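Type IV pilin structural subunit (PDB 3JYZ) probably assembles into type IV pili, the thin surface filaments of Pseudomonas aeruginosa, as their repeating structural subunit. Local coordinates at residues W117-A129 with A136-R150. Numbering follows the deposited sequence.
Sequences WACTSASNATATA and AAGSVPQEFAPAQCR. With SO4 (sulfate ion), chain B.
The disulfide between Cys-119 and Cys-149 ties the last strand of the sheet, 114-120, to the C-terminal end of the chain. Its SG–SG bond is 2.0 Å long with a C–S–S–C torsion of 95°, and Cys-119 extends SG anti to its own nitrogen (chi1 -179°) to reach it.

The terminal carboxylate of Arg-150 meets the first turn of helix 125-129. OXT accepts from Ala-125 N at 2.8 Å and also from Ser-123 OG, while the other oxygen, O, takes a nearly straight bond from Thr-126 N (2.8 Å, 168° at the hydrogen). Thr-126 OG1, turned beside its backbone nitrogen, donates to Ala-147 O at 2.7 Å; Arg-150 N approaches that carbonyl from the opposite face. A water bridges Arg-150 O, Cys-119 O and Ala-127 N.

Around residues 120-122, Ala-122 N binds Val-140 O (3.0 Å), and Thr-120 OG1 lies nearly in line with the carbonyl of Ala-136 (2.8 Å to its O). Ser-121 OG accepts from Ser-123 N in an ST turn and sits 2.8 Å from Cys-149 O.

The Arg-150 guanidinium binds a sulfate ion, probably from the crystallisation liquor, which Arg-8 also binds; its NH1 donates to Ala-145 O as well.

The disulfide closes the D-region loop of type IV pilins, hydrogen bonds tie its C-terminal arm to the strand end and helix start, and the carboxylate's negative charge probably interacts favourably with the helix dipole at its N-terminal end.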
# COMPACT_ATOMS: atom_id res chain seq x y z
N TRP A 117 0.01 8.43 -2.81
CA TRP A 117 -0.13 6.99 -2.81
C TRP A 117 -1.25 6.54 -3.73
O TRP A 117 -2.35 7.12 -3.73
CB TRP A 117 -0.43 6.49 -1.39
CG TRP A 117 0.73 6.62 -0.45
CD1 TRP A 117 1.05 7.70 0.31
CD2 TRP A 117 1.69 5.61 -0.16
NE1 TRP A 117 2.18 7.43 1.07
CE2 TRP A 117 2.59 6.14 0.79
CE3 TRP A 117 1.90 4.30 -0.61
CZ2 TRP A 117 3.67 5.42 1.29
CZ3 TRP A 117 2.96 3.58 -0.10
CH2 TRP A 117 3.84 4.14 0.83
N ALA A 118 -0.96 5.52 -4.52
CA ALA A 118 -1.95 4.85 -5.36
C ALA A 118 -2.30 3.50 -4.76
O ALA A 118 -1.41 2.74 -4.37
CB ALA A 118 -1.39 4.66 -6.77
N CYS A 119 -3.60 3.21 -4.65
CA CYS A 119 -4.03 1.90 -4.17
C CYS A 119 -4.57 1.10 -5.33
O CYS A 119 -5.41 1.59 -6.09
CB CYS A 119 -5.11 2.03 -3.11
SG CYS A 119 -5.65 0.41 -2.47
N THR A 120 -4.09 -0.14 -5.51
CA THR A 120 -4.57 -0.99 -6.54
C THR A 120 -5.04 -2.39 -5.99
O THR A 120 -4.48 -2.91 -5.10
CB THR A 120 -3.54 -1.21 -7.66
OG1 THR A 120 -2.33 -1.65 -7.09
CG2 THR A 120 -3.30 0.07 -8.43
N SER A 121 -6.10 -2.88 -6.56
CA SER A 121 -6.63 -4.20 -6.28
C SER A 121 -6.45 -5.02 -7.57
O SER A 121 -5.59 -4.78 -8.31
CB SER A 121 -8.12 -4.08 -5.95
OG SER A 121 -8.81 -3.60 -7.06
N ALA A 122 -7.32 -5.97 -7.80
CA ALA A 122 -7.30 -6.59 -9.11
C ALA A 122 -7.51 -5.58 -10.27
O ALA A 122 -7.21 -5.88 -11.39
CB ALA A 122 -8.38 -7.69 -9.15
N SER A 123 -8.08 -4.43 -9.95
CA SER A 123 -8.21 -3.35 -10.92
C SER A 123 -7.53 -2.06 -10.40
O SER A 123 -7.22 -1.93 -9.28
CB SER A 123 -9.63 -3.09 -11.35
OG SER A 123 -10.46 -2.94 -10.28
N ASN A 124 -7.33 -1.14 -11.32
CA ASN A 124 -6.62 0.07 -11.04
C ASN A 124 -7.23 1.31 -11.71
O ASN A 124 -6.55 2.23 -12.02
CB ASN A 124 -5.17 -0.04 -11.48
CG ASN A 124 -5.01 -0.14 -12.97
OD1 ASN A 124 -5.89 -0.01 -13.69
ND2 ASN A 124 -3.82 -0.42 -13.37
N ALA A 125 -8.53 1.28 -11.85
CA ALA A 125 -9.21 2.37 -12.55
C ALA A 125 -9.13 3.70 -11.81
O ALA A 125 -9.00 4.75 -12.44
CB ALA A 125 -10.67 2.01 -12.83
N THR A 126 -9.22 3.68 -10.49
CA THR A 126 -9.22 4.93 -9.74
C THR A 126 -7.85 5.57 -9.76
O THR A 126 -7.73 6.75 -10.07
CB THR A 126 -9.69 4.71 -8.30
OG1 THR A 126 -11.04 4.23 -8.33
CG2 THR A 126 -9.62 6.00 -7.49
N ALA A 127 -6.81 4.79 -9.46
CA ALA A 127 -5.45 5.32 -9.51
C ALA A 127 -5.14 5.85 -10.90
O ALA A 127 -4.51 6.90 -11.05
CB ALA A 127 -4.44 4.27 -9.08
N THR A 128 -5.57 5.11 -11.92
CA THR A 128 -5.35 5.54 -13.29
C THR A 128 -6.02 6.89 -13.57
O THR A 128 -5.41 7.78 -14.17
CB THR A 128 -5.85 4.48 -14.28
OG1 THR A 128 -5.12 3.26 -14.09
CG2 THR A 128 -5.66 4.94 -15.72
N ALA A 129 -7.26 7.04 -13.12
CA ALA A 129 -7.97 8.30 -13.31
C ALA A 129 -7.32 9.46 -12.54
O ALA A 129 -7.42 10.62 -12.94
CB ALA A 129 -9.44 8.15 -12.91
N ALA A 136 2.05 -2.00 -9.55
CA ALA A 136 1.77 -3.43 -9.57
C ALA A 136 0.29 -3.67 -9.27
O ALA A 136 -0.38 -2.83 -8.68
CB ALA A 136 2.64 -4.16 -8.57
N ALA A 137 -0.21 -4.84 -9.66
CA ALA A 137 -1.61 -5.16 -9.41
C ALA A 137 -1.79 -5.90 -8.09
O ALA A 137 -0.98 -6.76 -7.74
CB ALA A 137 -2.17 -5.98 -10.56
N GLY A 138 -2.84 -5.57 -7.37
CA GLY A 138 -3.26 -6.37 -6.23
C GLY A 138 -4.17 -7.50 -6.70
O GLY A 138 -4.22 -7.81 -7.90
N SER A 139 -4.90 -8.10 -5.76
CA SER A 139 -5.71 -9.28 -6.08
C SER A 139 -7.13 -9.30 -5.48
O SER A 139 -7.93 -10.16 -5.81
CB SER A 139 -4.94 -10.57 -5.72
OG SER A 139 -4.69 -10.66 -4.34
N VAL A 140 -7.44 -8.36 -4.59
CA VAL A 140 -8.82 -8.25 -4.12
C VAL A 140 -9.73 -7.97 -5.32
O VAL A 140 -9.48 -7.04 -6.08
CB VAL A 140 -8.96 -7.12 -3.07
CG1 VAL A 140 -10.42 -6.81 -2.80
CG2 VAL A 140 -8.24 -7.51 -1.76
N PRO A 141 -10.78 -8.78 -5.53
CA PRO A 141 -11.67 -8.50 -6.67
C PRO A 141 -12.28 -7.12 -6.52
O PRO A 141 -12.58 -6.69 -5.40
CB PRO A 141 -12.75 -9.58 -6.55
CG PRO A 141 -12.05 -10.73 -5.83
CD PRO A 141 -11.15 -10.03 -4.84
N GLN A 142 -12.48 -6.43 -7.64
CA GLN A 142 -12.89 -5.03 -7.59
C GLN A 142 -14.19 -4.82 -6.81
O GLN A 142 -14.34 -3.81 -6.13
CB GLN A 142 -12.98 -4.43 -9.00
CG GLN A 142 -14.09 -5.03 -9.80
CD GLN A 142 -14.00 -4.76 -11.29
OE1 GLN A 142 -13.24 -3.90 -11.75
NE2 GLN A 142 -14.79 -5.50 -12.05
N GLU A 143 -15.13 -5.76 -6.90
CA GLU A 143 -16.40 -5.55 -6.21
C GLU A 143 -16.26 -5.58 -4.68
O GLU A 143 -17.18 -5.19 -3.96
CB GLU A 143 -17.46 -6.56 -6.70
CG GLU A 143 -17.21 -8.01 -6.29
CD GLU A 143 -16.43 -8.81 -7.33
OE1 GLU A 143 -15.70 -8.22 -8.15
OE2 GLU A 143 -16.54 -10.06 -7.32
N PHE A 144 -15.11 -6.03 -4.19
CA PHE A 144 -14.86 -6.14 -2.76
C PHE A 144 -13.87 -5.08 -2.27
O PHE A 144 -13.47 -5.07 -1.11
CB PHE A 144 -14.29 -7.52 -2.43
CG PHE A 144 -15.26 -8.65 -2.66
CD1 PHE A 144 -16.54 -8.61 -2.13
CD2 PHE A 144 -14.87 -9.77 -3.37
CE1 PHE A 144 -17.42 -9.66 -2.33
CE2 PHE A 144 -15.75 -10.82 -3.58
CZ PHE A 144 -17.02 -10.76 -3.06
N ALA A 145 -13.47 -4.20 -3.18
CA ALA A 145 -12.52 -3.14 -2.83
C ALA A 145 -13.21 -1.80 -2.69
O ALA A 145 -14.13 -1.49 -3.45
CB ALA A 145 -11.44 -3.07 -3.89
N PRO A 146 -12.76 -0.98 -1.72
CA PRO A 146 -13.32 0.37 -1.63
C PRO A 146 -12.89 1.20 -2.83
O PRO A 146 -11.94 0.84 -3.53
CB PRO A 146 -12.70 0.91 -0.34
CG PRO A 146 -11.41 0.18 -0.20
CD PRO A 146 -11.66 -1.21 -0.76
N ALA A 147 -13.58 2.31 -3.07
CA ALA A 147 -13.38 3.11 -4.28
C ALA A 147 -11.93 3.46 -4.65
O ALA A 147 -11.55 3.39 -5.82
CB ALA A 147 -14.23 4.39 -4.19
N GLN A 148 -11.12 3.84 -3.68
CA GLN A 148 -9.78 4.31 -4.04
C GLN A 148 -8.88 3.19 -4.54
O GLN A 148 -7.80 3.46 -5.07
CB GLN A 148 -9.10 5.04 -2.89
CG GLN A 148 -8.79 4.18 -1.70
CD GLN A 148 -9.91 4.17 -0.70
OE1 GLN A 148 -11.08 4.02 -1.05
NE2 GLN A 148 -9.56 4.34 0.57
N CYS A 149 -9.32 1.95 -4.39
CA CYS A 149 -8.54 0.79 -4.82
C CYS A 149 -9.10 0.02 -6.00
O CYS A 149 -8.51 -0.89 -6.39
CB CYS A 149 -8.41 -0.21 -3.69
SG CYS A 149 -7.66 0.48 -2.14
N ARG A 150 -10.23 0.46 -6.54
CA ARG A 150 -10.80 -0.10 -7.76
C ARG A 150 -10.18 0.54 -9.01
O ARG A 150 -9.47 1.47 -8.85
CB ARG A 150 -12.31 0.10 -7.82
CG ARG A 150 -13.04 -0.62 -6.72
CD ARG A 150 -14.55 -0.72 -6.91
NE ARG A 150 -15.22 0.54 -6.82
CZ ARG A 150 -15.81 1.01 -5.74
NH1 ARG A 150 -15.79 0.34 -4.63
NH2 ARG A 150 -16.42 2.19 -5.76
OXT ARG A 150 -10.43 0.10 -10.13
S SO4 B . -17.52 2.54 -2.12
O1 SO4 B . -18.62 1.66 -1.35
O2 SO4 B . -17.43 3.72 -1.37
O3 SO4 B . -16.37 1.73 -2.16
O4 SO4 B . -18.13 2.78 -3.42
O HOH W 1 -6.90 2.12 -8.38
O HOH W 2 -5.70 5.12 -5.39
O HOH W 3 -2.20 -1.95 -11.24